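Local coordinates for guanine deaminase (Escherichia coli, PDB 6OHB), which catalyses the zinc-dependent hydrolytic deamination of guanine to xanthine and ammonia, a step of purine degradation, at residues A[7-12]-A[65-70]; A[20-25]-A[314-319]; A[218-223]-A[263-268]; A[397-402]-A[417-422]. One frame throughout, in Å; residues are numbered along the deposited sequence. Where two conformers were deposited one is given.

How the contacts relate
The four contacts are spread over the subunit and none touches another. Contact 1 lies in the small four-stranded sheet formed by strands 46-50, 38-43, 8-12 and 67-70, and contact 3 sits on the other side of the chain's centre, their centres about 48 Å apart. Contact 2 ties the loop at 20-25 to the helix ending at 317; its nearest atoms come within about 13 Å of both contact 3 and contact 4. Contact 4 joins two late helices at the surface shared with the second subunit. Contact 3 comes nearest to the substrate site inferred from relatives: the M219 side chain is about 8 Å from that of F210, a probable substrate-binding residue.

Contact 1: residues A[7-12]-A[65-70]; sequences TLKAVR and RVRDYR
A parallel strand pair, 8-12 beside 67-70, sets V11 beside R67 and R12 beside D68 at the edge of a small mixed sheet. The ladder has three rungs: R67 N gives to A10 O (2.8 Å), R12 N to R67 O (2.9 Å) and Y69 N to R12 O (3.0 Å), the middle one almost straight at 177°. On one face, V11 CG1 touches the edge of the Y69 ring at CD2, 3.7 Å away, while the Y69 hydroxyl bonds to that of Y429. At the start of the pairing, A10 CB rests on V66 CG2, and one water joins A10 N, R65 O and R67 NE.

Beyond the last rung, the R12 chain runs fully extended, with CG anti to N (chi1 -173°), and lays its guanidinium over that of R70, centres 3.7 Å apart and planes at 19°. An acid on each cation probably offsets the like charge: R12 NE pairs with D37, and D68 holds R70 side-on, OD1 taking NE and OD2 taking NH2 at 2.8 Å. D68 OD1 also accepts from R70 N, an Asx turn. Strand 8-12 is thus flanked by antiparallel 38-43 and parallel 67-70, the latter an outermost strand within this chain, in a four-stranded mixed β-sheet.

Contact 2: residues A[20-25]-A[314-319]; sequences RTIDNP and KAWQKK
The irregular segment 20-25 passes the C-terminal end of helix 312-317 without any backbone hydrogen bond between them; N24 and W316 have their CA atoms 6.6 Å apart. The helix finishes in a Schellman motif, K319 taking positive phi (56°).

W316 is the centre of the contact, and P25, approaching from the opposite direction, covers one face of it. P25 CD sits over the six-membered ring of the indole, 3.6 Å from its centroid and 20° off the normal, a CH-pi contact, while P25 CG reaches back toward the pyrrole part. The carbonyl oxygen of D23 meets the same indole at its edge, 3.3 Å from CE3, and I22 CD1 touches CH2 obliquely at 3.9 Å. In the fold, this fastens the loop between strands 14-18 and 32-35 to a helix of the amidohydrolase domain, a member of the TIM-barrel clan. E358 accepts the indole NE1 hydrogen, and P25 also packs on this residue, so the tryptophan is fixed at its polar edge as well as on a face.

Farther out at the surface, K319 bends at chi2 and chi4 to bring NZ to 3.6 Å from D23 OD2, a long salt bridge. E27, in the same loop as D23, accepts hydrogen bonds from both D23 N and N24 N.

Contact 3: residues A[218-223]-A[263-268]; sequences QMAMAQ and HQYGLT
M219 and Y265 form the tight part of this contact, where helix 216-228 meets the end of helix 258-264. These helices follow strands 203-208 and 233-238 in the metallo-dependent hydrolase domain, of the TIM-barrel clan. The M219 CB stands over the centre of the Y265 ring, 3.5 Å from the centroid and only 8° off the normal, a close CH-pi contact. From there the methionine chain folds back at chi2 and chi3, which brings its methyl CE to 3.8 Å from Y265 CD2 and 3.9 Å from L267 CD1. Its sulfur lies obliquely to the ring, a Met-aromatic contact with SD 5.5 Å from the centroid. On the buried side, L267 CD1 comes to 4.2 Å from A222 CB.

Q223, though partly exposed, is also closely packed. With CG anti to N (chi1 171°), it lays its aliphatic part along the Y265 carbonyl, CB 3.1 Å from Y265 O. Its OE1 meets the ring edge, 3.5 Å from Y265 CD1, the amide nearly perpendicular to the ring at 81°. The loose side belongs to partly exposed A220, whose CB is 4.3 Å from Y265 CE1.

The chain turns through a Schellman motif: G266 has positive phi, and G266 N and L267 N bond back to H263 O and Y262 O. Those backbone bonds close the helix, while the two segments, sharing no hydrogen bond, are joined by apolar and CH-pi packing.

Contact 4: residues A[397-402]-A[417-422]; sequences PLQQLR and MTLGDD
L419 inserts its CD2 among L398, Q399 and R402 of helix 397-404. Its chi1 of -94° lies off the usual staggered positions, and the branch so placed meets L398 CG at 3.9 Å. L398 comes at it about at a right angle, its CG anti to the backbone N. R402 was deposited in two conformers; in the one given here it crosses L419 in the same fashion, its chain extended from CG to NE, and the methylene CD lies 3.7 Å from L419 CD2.

The arrangement is two-helix packing: helix 397-404 against the C-terminal end of helix 409-419, the two linked by a short connection.

Q399 slides past L419 in the opposite direction. Its chi1, -98°, is likewise unstaggered, and beyond CG the chain is extended, which sets CG 3.6 Å from L419 CB and carries the amide on past the L419 carbonyl to G420, where NE2 lies 3.9 Å from CA. That amide NE2 is held by S424.

The contact lies at the dimer interface, where R402 NE bonds to the carbonyl of S88 of the second subunit and L419 packs on T332 of that subunit. D422, just beyond, bridges R132 of its own chain and R423 of the second subunit.

Contact 1: residues A[7-12]-A[65-70]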
loop_
_atom_site.group_PDB
_atom_site.type_symbol
_atom_site.label_atom_id
_atom_site.label_comp_id
_atom_site.label_asym_id
_atom_site.label_seq_id
_atom_site.Cartn_x
_atom_site.Cartn_y
_atom_site.Cartn_z
ATOM N N THR A 7 22.008 4.246 -36.312
ATOM C CA THR A 7 22.454 5.374 -35.507
ATOM C C THR A 7 22.430 5.032 -34.020
ATOM O O THR A 7 21.770 4.086 -33.586
ATOM C CB THR A 7 21.567 6.593 -35.763
ATOM O OG1 THR A 7 21.989 7.679 -34.929
ATOM C CG2 THR A 7 20.121 6.238 -35.452
ATOM N N LEU A 8 23.136 5.846 -33.240
ATOM C CA LEU A 8 23.323 5.641 -31.812
ATOM C C LEU A 8 22.422 6.567 -30.991
ATOM O O LEU A 8 21.992 7.628 -31.452
ATOM C CB LEU A 8 24.788 5.887 -31.441
ATOM C CG LEU A 8 25.525 4.930 -30.506
ATOM C CD1 LEU A 8 25.072 3.501 -30.711
ATOM C CD2 LEU A 8 27.023 5.039 -30.746
ATOM N N LYS A 9 22.136 6.139 -29.758
ATOM C CA LYS A 9 21.562 6.996 -28.726
ATOM C C LYS A 9 22.418 6.878 -27.476
ATOM O O LYS A 9 22.917 5.792 -27.165
ATOM C CB LYS A 9 20.108 6.627 -28.380
ATOM C CG LYS A 9 19.118 6.801 -29.513
ATOM C CD LYS A 9 17.690 6.561 -29.033
ATOM C CE LYS A 9 16.760 6.266 -30.200
ATOM N NZ LYS A 9 15.334 6.218 -29.783
ATOM N N ALA A 10 22.573 7.989 -26.755
ATOM C CA ALA A 10 23.396 8.053 -25.553
ATOM C C ALA A 10 22.551 8.487 -24.364
ATOM O O ALA A 10 21.877 9.522 -24.423
ATOM C CB ALA A 10 24.566 9.022 -25.741
ATOM N N VAL A 11 22.608 7.714 -23.282
ATOM C CA VAL A 11 21.849 7.982 -22.067
ATOM C C VAL A 11 22.826 8.014 -20.899
ATOM O O VAL A 11 23.531 7.031 -20.647
ATOM C CB VAL A 11 20.757 6.925 -21.822
ATOM C CG1 VAL A 11 20.109 7.143 -20.468
ATOM C CG2 VAL A 11 19.711 6.954 -22.937
ATOM N N ARG A 12 22.856 9.125 -20.175
ATOM C CA ARG A 12 23.777 9.300 -19.063
ATOM C C ARG A 12 23.025 9.323 -17.735
ATOM O O ARG A 12 21.912 9.853 -17.650
ATOM C CB ARG A 12 24.574 10.593 -19.239
ATOM C CG ARG A 12 25.661 10.770 -18.214
ATOM C CD ARG A 12 26.406 12.072 -18.404
ATOM N NE ARG A 12 27.456 12.203 -17.404
ATOM C CZ ARG A 12 28.328 13.202 -17.374
ATOM N NH1 ARG A 12 28.274 14.156 -18.297
ATOM N NH2 ARG A 12 29.256 13.243 -16.425
ATOM N N ARG A 65 23.134 14.340 -29.334
ATOM C CA ARG A 65 23.237 14.876 -27.987
ATOM C C ARG A 65 22.785 13.814 -26.989
ATOM O O ARG A 65 21.830 13.069 -27.238
ATOM C CB ARG A 65 22.442 16.173 -27.865
ATOM C CG ARG A 65 23.095 17.278 -28.707
ATOM C CD ARG A 65 22.729 18.684 -28.269
ATOM N NE ARG A 65 23.124 18.981 -26.893
ATOM C CZ ARG A 65 24.333 19.397 -26.524
ATOM N NH1 ARG A 65 25.291 19.559 -27.427
ATOM N NH2 ARG A 65 24.583 19.646 -25.244
ATOM N N VAL A 66 23.493 13.731 -25.868
ATOM C CA VAL A 66 23.213 12.713 -24.864
ATOM C C VAL A 66 22.016 13.142 -24.026
ATOM O O VAL A 66 21.835 14.328 -23.727
ATOM C CB VAL A 66 24.458 12.467 -23.987
ATOM C CG1 VAL A 66 24.969 13.773 -23.416
ATOM C CG2 VAL A 66 24.151 11.478 -22.869
ATOM N N ARG A 67 21.147 12.180 -23.715
ATOM C CA ARG A 67 20.032 12.397 -22.798
ATOM C C ARG A 67 20.579 12.336 -21.379
ATOM O O ARG A 67 21.037 11.280 -20.928
ATOM C CB ARG A 67 18.940 11.355 -23.018
ATOM C CG ARG A 67 18.353 11.384 -24.416
ATOM C CD ARG A 67 18.608 10.072 -25.136
ATOM N NE ARG A 67 18.382 10.178 -26.574
ATOM C CZ ARG A 67 17.188 10.092 -27.154
ATOM N NH1 ARG A 67 16.098 9.902 -26.418
ATOM N NH2 ARG A 67 17.085 10.199 -28.473
ATOM N N ASP A 68 20.562 13.471 -20.684
ATOM C CA ASP A 68 21.223 13.632 -19.388
ATOM C C ASP A 68 20.188 13.435 -18.278
ATOM O O ASP A 68 19.409 14.340 -17.971
ATOM C CB ASP A 68 21.884 15.006 -19.319
ATOM C CG ASP A 68 22.724 15.193 -18.073
ATOM O OD1 ASP A 68 22.839 14.236 -17.278
ATOM O OD2 ASP A 68 23.255 16.311 -17.879
ATOM N N TYR A 69 20.180 12.246 -17.675
ATOM C CA TYR A 69 19.278 11.936 -16.571
ATOM C C TYR A 69 20.006 11.901 -15.231
ATOM O O TYR A 69 19.624 11.149 -14.331
ATOM C CB TYR A 69 18.570 10.603 -16.817
ATOM C CG TYR A 69 17.681 10.591 -18.036
ATOM C CD1 TYR A 69 16.666 11.533 -18.195
ATOM C CD2 TYR A 69 17.848 9.636 -19.033
ATOM C CE1 TYR A 69 15.841 11.523 -19.319
ATOM C CE2 TYR A 69 17.031 9.618 -20.161
ATOM C CZ TYR A 69 16.030 10.563 -20.294
ATOM O OH TYR A 69 15.221 10.549 -21.409
ATOM N N ARG A 70 21.055 12.710 -15.084
ATOM C CA ARG A 70 21.788 12.750 -13.826
ATOM C C ARG A 70 20.899 13.287 -12.717
ATOM O O ARG A 70 20.130 14.230 -12.914
ATOM C CB ARG A 70 23.057 13.594 -13.972
ATOM C CG ARG A 70 24.169 12.844 -14.704
ATOM C CD ARG A 70 25.413 13.694 -14.886
ATOM N NE ARG A 70 25.173 14.845 -15.751
ATOM C CZ ARG A 70 26.058 15.811 -15.968
ATOM N NH1 ARG A 70 27.248 15.762 -15.388
ATOM N NH2 ARG A 70 25.754 16.824 -16.768
HETATM O O HOH W 1 21.127 10.302 -27.742
#

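Contact 2: residues A[20-25]-A[314-319]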
loop_
_atom_site.group_PDB
_atom_site.type_symbol
_atom_site.label_atom_id
_atom_site.label_comp_id
_atom_site.label_asym_id
_atom_site.label_seq_id
_atom_site.Cartn_x
_atom_site.Cartn_y
_atom_site.Cartn_z
ATOM N N ARG A 20 23.761 -11.145 -13.386
ATOM C CA ARG A 20 23.572 -12.550 -13.721
ATOM C C ARG A 20 22.495 -13.131 -12.821
ATOM O O ARG A 20 22.205 -12.599 -11.747
ATOM C CB ARG A 20 24.871 -13.352 -13.575
ATOM C CG ARG A 20 25.281 -13.554 -12.134
ATOM C CD ARG A 20 26.616 -14.256 -11.994
ATOM N NE ARG A 20 26.832 -14.636 -10.601
ATOM C CZ ARG A 20 27.375 -13.834 -9.689
ATOM N NH1 ARG A 20 27.768 -12.612 -10.026
ATOM N NH2 ARG A 20 27.523 -14.255 -8.439
ATOM N N THR A 21 21.902 -14.231 -13.277
ATOM C CA THR A 21 20.933 -14.946 -12.465
ATOM C C THR A 21 21.651 -15.754 -11.393
ATOM O O THR A 21 22.761 -16.247 -11.592
ATOM C CB THR A 21 20.065 -15.871 -13.326
ATOM O OG1 THR A 21 20.897 -16.801 -14.028
ATOM C CG2 THR A 21 19.262 -15.066 -14.339
ATOM N N ILE A 22 21.008 -15.865 -10.238
ATOM C CA ILE A 22 21.557 -16.622 -9.116
ATOM C C ILE A 22 20.544 -17.707 -8.765
ATOM O O ILE A 22 19.490 -17.798 -9.406
ATOM C CB ILE A 22 21.863 -15.691 -7.928
ATOM C CG1 ILE A 22 20.746 -14.656 -7.754
ATOM C CG2 ILE A 22 23.186 -14.955 -8.157
ATOM C CD1 ILE A 22 19.520 -15.153 -6.991
ATOM N N ASP A 23 20.846 -18.544 -7.770
ATOM C CA ASP A 23 19.846 -19.468 -7.251
ATOM C C ASP A 23 19.615 -19.335 -5.744
ATOM O O ASP A 23 18.702 -19.981 -5.215
ATOM C CB ASP A 23 20.200 -20.935 -7.608
ATOM C CG ASP A 23 21.607 -21.342 -7.226
ATOM O OD1 ASP A 23 22.481 -20.462 -7.088
ATOM O OD2 ASP A 23 21.852 -22.564 -7.084
ATOM N N ASN A 24 20.395 -18.510 -5.041
ATOM C CA ASN A 24 20.100 -18.174 -3.667
ATOM C C ASN A 24 20.062 -16.657 -3.549
ATOM O O ASN A 24 20.944 -15.973 -4.095
ATOM C CB ASN A 24 21.147 -18.756 -2.702
ATOM C CG ASN A 24 20.626 -19.936 -1.914
ATOM O OD1 ASN A 24 19.819 -19.781 -0.998
ATOM N ND2 ASN A 24 21.081 -21.135 -2.277
ATOM N N PRO A 25 19.060 -16.091 -2.870
ATOM C CA PRO A 25 18.991 -14.623 -2.745
ATOM C C PRO A 25 20.193 -14.022 -2.038
ATOM O O PRO A 25 20.389 -12.802 -2.112
ATOM C CB PRO A 25 17.700 -14.388 -1.941
ATOM C CG PRO A 25 17.436 -15.692 -1.249
ATOM C CD PRO A 25 17.978 -16.767 -2.135
ATOM N N LYS A 314 10.224 -21.402 0.900
ATOM C CA LYS A 314 10.202 -22.761 0.371
ATOM C C LYS A 314 10.431 -22.759 -1.132
ATOM O O LYS A 314 10.976 -23.725 -1.676
ATOM C CB LYS A 314 8.873 -23.448 0.706
ATOM N N ALA A 315 10.045 -21.680 -1.813
ATOM C CA ALA A 315 10.329 -21.581 -3.237
ATOM C C ALA A 315 11.829 -21.503 -3.498
ATOM O O ALA A 315 12.339 -22.156 -4.415
ATOM C CB ALA A 315 9.616 -20.364 -3.828
ATOM N N TRP A 316 12.556 -20.721 -2.694
ATOM C CA TRP A 316 14.009 -20.685 -2.831
ATOM C C TRP A 316 14.632 -22.028 -2.466
ATOM O O TRP A 316 15.551 -22.497 -3.150
ATOM C CB TRP A 316 14.601 -19.573 -1.967
ATOM C CG TRP A 316 14.456 -18.185 -2.533
ATOM C CD1 TRP A 316 13.713 -17.164 -2.013
ATOM C CD2 TRP A 316 15.090 -17.657 -3.710
ATOM N NE1 TRP A 316 13.839 -16.040 -2.793
ATOM C CE2 TRP A 316 14.679 -16.314 -3.839
ATOM C CE3 TRP A 316 15.966 -18.190 -4.665
ATOM C CZ2 TRP A 316 15.110 -15.497 -4.887
ATOM C CZ3 TRP A 316 16.393 -17.377 -5.702
ATOM C CH2 TRP A 316 15.965 -16.045 -5.804
ATOM N N GLN A 317 14.151 -22.658 -1.387
ATOM C CA GLN A 317 14.706 -23.945 -0.971
ATOM C C GLN A 317 14.464 -25.015 -2.027
ATOM O O GLN A 317 15.368 -25.800 -2.342
ATOM C CB GLN A 317 14.107 -24.371 0.371
ATOM N N LYS A 318 13.258 -25.056 -2.593
ATOM C CA LYS A 318 12.933 -26.004 -3.653
ATOM C C LYS A 318 13.478 -25.580 -5.015
ATOM O O LYS A 318 13.238 -26.285 -6.000
ATOM C CB LYS A 318 11.414 -26.207 -3.741
ATOM C CG LYS A 318 10.746 -26.650 -2.436
ATOM C CD LYS A 318 11.139 -28.062 -2.032
ATOM N N LYS A 319 14.171 -24.439 -5.095
ATOM C CA LYS A 319 14.793 -23.957 -6.332
ATOM C C LYS A 319 13.784 -23.816 -7.474
ATOM O O LYS A 319 14.062 -24.196 -8.612
ATOM C CB LYS A 319 15.956 -24.861 -6.757
ATOM C CG LYS A 319 17.008 -25.110 -5.679
ATOM C CD LYS A 319 18.411 -25.177 -6.275
ATOM C CE LYS A 319 19.486 -25.128 -5.196
ATOM N NZ LYS A 319 19.602 -23.778 -4.568
#

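Contact 3: residues A[218-223]-A[263-268]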
loop_
_atom_site.group_PDB
_atom_site.type_symbol
_atom_site.label_atom_id
_atom_site.label_comp_id
_atom_site.label_asym_id
_atom_site.label_seq_id
_atom_site.Cartn_x
_atom_site.Cartn_y
_atom_site.Cartn_z
ATOM N N GLN A 218 -11.202 -29.642 -23.306
ATOM C CA GLN A 218 -10.443 -28.411 -23.493
ATOM C C GLN A 218 -9.020 -28.543 -22.964
ATOM O O GLN A 218 -8.082 -27.996 -23.556
ATOM C CB GLN A 218 -11.162 -27.245 -22.821
ATOM C CG GLN A 218 -10.568 -25.898 -23.170
ATOM C CD GLN A 218 -11.436 -24.751 -22.714
ATOM O OE1 GLN A 218 -11.519 -24.462 -21.519
ATOM N NE2 GLN A 218 -12.085 -24.084 -23.664
ATOM N N MET A 219 -8.836 -29.247 -21.843
ATOM C CA MET A 219 -7.484 -29.491 -21.351
ATOM C C MET A 219 -6.675 -30.281 -22.372
ATOM O O MET A 219 -5.483 -30.007 -22.582
ATOM C CB MET A 219 -7.531 -30.220 -20.006
ATOM C CG MET A 219 -8.102 -29.393 -18.849
ATOM S SD MET A 219 -7.091 -27.988 -18.296
ATOM C CE MET A 219 -5.586 -28.808 -17.772
ATOM N N ALA A 220 -7.314 -31.248 -23.042
ATOM C CA ALA A 220 -6.629 -31.984 -24.103
ATOM C C ALA A 220 -6.283 -31.077 -25.279
ATOM O O ALA A 220 -5.207 -31.209 -25.876
ATOM C CB ALA A 220 -7.487 -33.162 -24.571
ATOM N N MET A 221 -7.174 -30.139 -25.621
ATOM C CA MET A 221 -6.864 -29.198 -26.698
ATOM C C MET A 221 -5.683 -28.298 -26.334
ATOM O O MET A 221 -4.835 -27.999 -27.184
ATOM C CB MET A 221 -8.095 -28.356 -27.042
ATOM C CG MET A 221 -9.218 -29.132 -27.716
ATOM S SD MET A 221 -8.682 -30.027 -29.188
ATOM C CE MET A 221 -9.920 -29.531 -30.383
ATOM N N ALA A 222 -5.609 -27.858 -25.077
ATOM C CA ALA A 222 -4.467 -27.054 -24.644
ATOM C C ALA A 222 -3.172 -27.856 -24.708
ATOM O O ALA A 222 -2.131 -27.342 -25.142
ATOM C CB ALA A 222 -4.694 -26.526 -23.230
ATOM N N GLN A 223 -3.218 -29.118 -24.264
ATOM C CA GLN A 223 -2.068 -30.006 -24.397
ATOM C C GLN A 223 -1.637 -30.129 -25.853
ATOM O O GLN A 223 -0.439 -30.081 -26.169
ATOM C CB GLN A 223 -2.414 -31.379 -23.824
ATOM C CG GLN A 223 -1.381 -32.462 -24.087
ATOM C CD GLN A 223 -1.689 -33.747 -23.341
ATOM O OE1 GLN A 223 -2.852 -34.099 -23.141
ATOM N NE2 GLN A 223 -0.646 -34.451 -22.915
ATOM N N HIS A 263 -0.102 -31.233 -14.998
ATOM C CA HIS A 263 1.064 -32.049 -15.327
ATOM C C HIS A 263 0.701 -33.206 -16.251
ATOM O O HIS A 263 1.433 -33.490 -17.207
ATOM C CB HIS A 263 1.715 -32.564 -14.043
ATOM C CG HIS A 263 2.948 -33.382 -14.269
ATOM N ND1 HIS A 263 4.114 -32.848 -14.775
ATOM C CD2 HIS A 263 3.202 -34.693 -14.046
ATOM C CE1 HIS A 263 5.030 -33.796 -14.859
ATOM N NE2 HIS A 263 4.502 -34.925 -14.423
ATOM N N GLN A 264 -0.414 -33.896 -15.977
ATOM C CA GLN A 264 -0.804 -35.034 -16.806
ATOM C C GLN A 264 -1.188 -34.597 -18.212
ATOM O O GLN A 264 -1.043 -35.374 -19.161
ATOM C CB GLN A 264 -1.960 -35.804 -16.160
ATOM C CG GLN A 264 -1.605 -36.529 -14.863
ATOM C CD GLN A 264 -0.342 -37.370 -14.965
ATOM O OE1 GLN A 264 -0.131 -38.088 -15.944
ATOM N NE2 GLN A 264 0.505 -37.286 -13.943
ATOM N N TYR A 265 -1.689 -33.371 -18.368
ATOM C CA TYR A 265 -1.956 -32.810 -19.682
ATOM C C TYR A 265 -0.734 -32.107 -20.275
ATOM O O TYR A 265 -0.887 -31.275 -21.177
ATOM C CB TYR A 265 -3.145 -31.848 -19.616
ATOM C CG TYR A 265 -4.486 -32.542 -19.503
ATOM C CD1 TYR A 265 -5.027 -33.233 -20.582
ATOM C CD2 TYR A 265 -5.208 -32.509 -18.317
ATOM C CE1 TYR A 265 -6.250 -33.871 -20.481
ATOM C CE2 TYR A 265 -6.432 -33.146 -18.206
ATOM C CZ TYR A 265 -6.949 -33.825 -19.290
ATOM O OH TYR A 265 -8.169 -34.455 -19.178
ATOM N N GLY A 266 0.462 -32.419 -19.783
ATOM C CA GLY A 266 1.700 -31.891 -20.348
ATOM C C GLY A 266 1.790 -30.381 -20.410
ATOM O O GLY A 266 2.338 -29.836 -21.377
ATOM N N LEU A 267 1.270 -29.686 -19.397
ATOM C CA LEU A 267 1.308 -28.230 -19.355
ATOM C C LEU A 267 2.261 -27.702 -18.292
ATOM O O LEU A 267 2.236 -26.505 -17.986
ATOM C CB LEU A 267 -0.094 -27.663 -19.123
ATOM C CG LEU A 267 -1.132 -27.905 -20.217
ATOM C CD1 LEU A 267 -2.516 -27.509 -19.719
ATOM C CD2 LEU A 267 -0.772 -27.133 -21.468
ATOM N N THR A 268 3.100 -28.561 -17.728
ATOM C CA THR A 268 4.201 -28.129 -16.885
ATOM C C THR A 268 5.486 -28.158 -17.704
ATOM O O THR A 268 5.573 -28.826 -18.737
ATOM C CB THR A 268 4.337 -29.025 -15.654
ATOM O OG1 THR A 268 4.687 -30.353 -16.067
ATOM C CG2 THR A 268 3.027 -29.064 -14.879
#

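Contact 4: residues A[397-402]-A[417-422]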
loop_
_atom_site.group_PDB
_atom_site.type_symbol
_atom_site.label_atom_id
_atom_site.label_comp_id
_atom_site.label_asym_id
_atom_site.label_seq_id
_atom_site.Cartn_x
_atom_site.Cartn_y
_atom_site.Cartn_z
ATOM N N PRO A 397 8.345 15.082 -1.333
ATOM C CA PRO A 397 9.149 15.595 -0.205
ATOM C C PRO A 397 9.517 14.528 0.819
ATOM O O PRO A 397 10.659 14.500 1.292
ATOM C CB PRO A 397 8.241 16.681 0.392
ATOM C CG PRO A 397 7.444 17.165 -0.782
ATOM C CD PRO A 397 7.187 15.947 -1.631
ATOM N N LEU A 398 8.579 13.644 1.171
ATOM C CA LEU A 398 8.892 12.574 2.116
ATOM C C LEU A 398 9.918 11.611 1.534
ATOM O O LEU A 398 10.820 11.150 2.248
ATOM C CB LEU A 398 7.620 11.827 2.508
ATOM C CG LEU A 398 7.763 10.705 3.541
ATOM C CD1 LEU A 398 8.211 11.264 4.879
ATOM C CD2 LEU A 398 6.446 9.958 3.692
ATOM N N GLN A 399 9.784 11.279 0.247
ATOM C CA GLN A 399 10.780 10.432 -0.399
ATOM C C GLN A 399 12.141 11.102 -0.386
ATOM O O GLN A 399 13.154 10.454 -0.118
ATOM C CB GLN A 399 10.374 10.112 -1.836
ATOM C CG GLN A 399 9.701 8.771 -2.013
ATOM C CD GLN A 399 9.214 8.555 -3.436
ATOM O OE1 GLN A 399 8.254 9.188 -3.877
ATOM N NE2 GLN A 399 9.882 7.660 -4.165
ATOM N N GLN A 400 12.186 12.402 -0.677
ATOM C CA GLN A 400 13.458 13.108 -0.664
ATOM C C GLN A 400 14.094 13.045 0.719
ATOM O O GLN A 400 15.294 12.770 0.852
ATOM C CB GLN A 400 13.251 14.558 -1.096
ATOM C CG GLN A 400 14.440 15.469 -0.829
ATOM C CD GLN A 400 15.432 15.471 -1.972
ATOM O OE1 GLN A 400 15.081 15.765 -3.115
ATOM N NE2 GLN A 400 16.681 15.153 -1.669
ATOM N N LEU A 401 13.297 13.277 1.765
ATOM C CA LEU A 401 13.847 13.274 3.118
ATOM C C LEU A 401 14.387 11.893 3.497
ATOM O O LEU A 401 15.524 11.766 3.979
ATOM C CB LEU A 401 12.780 13.754 4.107
ATOM C CG LEU A 401 12.971 13.502 5.602
ATOM C CD1 LEU A 401 13.916 14.534 6.194
ATOM C CD2 LEU A 401 11.632 13.563 6.316
ATOM N N ARG A 402 13.600 10.837 3.250
ATOM C CA ARG A 402 14.043 9.496 3.628
ATOM C C ARG A 402 15.193 9.010 2.749
ATOM O O ARG A 402 16.001 8.182 3.191
ATOM C CB ARG A 402 12.877 8.510 3.565
ATOM C CG ARG A 402 11.723 8.854 4.495
ATOM C CD ARG A 402 10.866 7.637 4.809
ATOM N NE ARG A 402 10.072 7.833 6.021
ATOM C CZ ARG A 402 9.422 6.861 6.655
ATOM N NH1 ARG A 402 9.476 5.620 6.197
ATOM N NH2 ARG A 402 8.727 7.130 7.754
ATOM N N MET A 417 11.023 1.294 -2.575
ATOM C CA MET A 417 10.035 0.219 -2.544
ATOM C C MET A 417 8.843 0.583 -1.670
ATOM O O MET A 417 7.694 0.285 -2.016
ATOM C CB MET A 417 10.685 -1.061 -2.030
ATOM C CG MET A 417 9.806 -2.286 -2.091
ATOM S SD MET A 417 10.557 -3.658 -1.193
ATOM C CE MET A 417 10.308 -3.105 0.493
ATOM N N THR A 418 9.090 1.225 -0.536
ATOM C CA THR A 418 8.008 1.458 0.408
ATOM C C THR A 418 7.246 2.741 0.120
ATOM O O THR A 418 6.069 2.841 0.483
ATOM C CB THR A 418 8.543 1.495 1.842
ATOM O OG1 THR A 418 9.535 2.524 1.967
ATOM C CG2 THR A 418 9.148 0.145 2.222
ATOM N N LEU A 419 7.877 3.722 -0.528
ATOM C CA LEU A 419 7.232 5.003 -0.780
ATOM C C LEU A 419 6.970 5.269 -2.249
ATOM O O LEU A 419 6.347 6.285 -2.576
ATOM C CB LEU A 419 8.087 6.141 -0.216
ATOM C CG LEU A 419 7.789 6.642 1.191
ATOM C CD1 LEU A 419 7.498 5.481 2.132
ATOM C CD2 LEU A 419 8.980 7.450 1.674
ATOM N N GLY A 420 7.417 4.391 -3.140
ATOM C CA GLY A 420 7.363 4.666 -4.563
ATOM C C GLY A 420 6.012 4.318 -5.161
ATOM O O GLY A 420 5.377 3.340 -4.778
ATOM N N ASP A 421 5.589 5.138 -6.114
ATOM C CA ASP A 421 4.411 4.868 -6.926
ATOM C C ASP A 421 4.724 5.351 -8.338
ATOM O O ASP A 421 5.888 5.532 -8.711
ATOM C CB ASP A 421 3.163 5.522 -6.298
ATOM C CG ASP A 421 3.361 7.000 -5.974
ATOM O OD1 ASP A 421 3.807 7.765 -6.857
ATOM O OD2 ASP A 421 3.060 7.405 -4.831
ATOM N N ASP A 422 3.682 5.585 -9.139
ATOM C CA ASP A 422 3.889 6.015 -10.520
ATOM C C ASP A 422 4.629 7.349 -10.617
ATOM O O ASP A 422 5.246 7.626 -11.652
ATOM C CB ASP A 422 2.555 6.070 -11.272
ATOM C CG ASP A 422 1.476 6.815 -10.512
ATOM O OD1 ASP A 422 1.072 6.346 -9.425
ATOM O OD2 ASP A 422 1.014 7.858 -11.018
#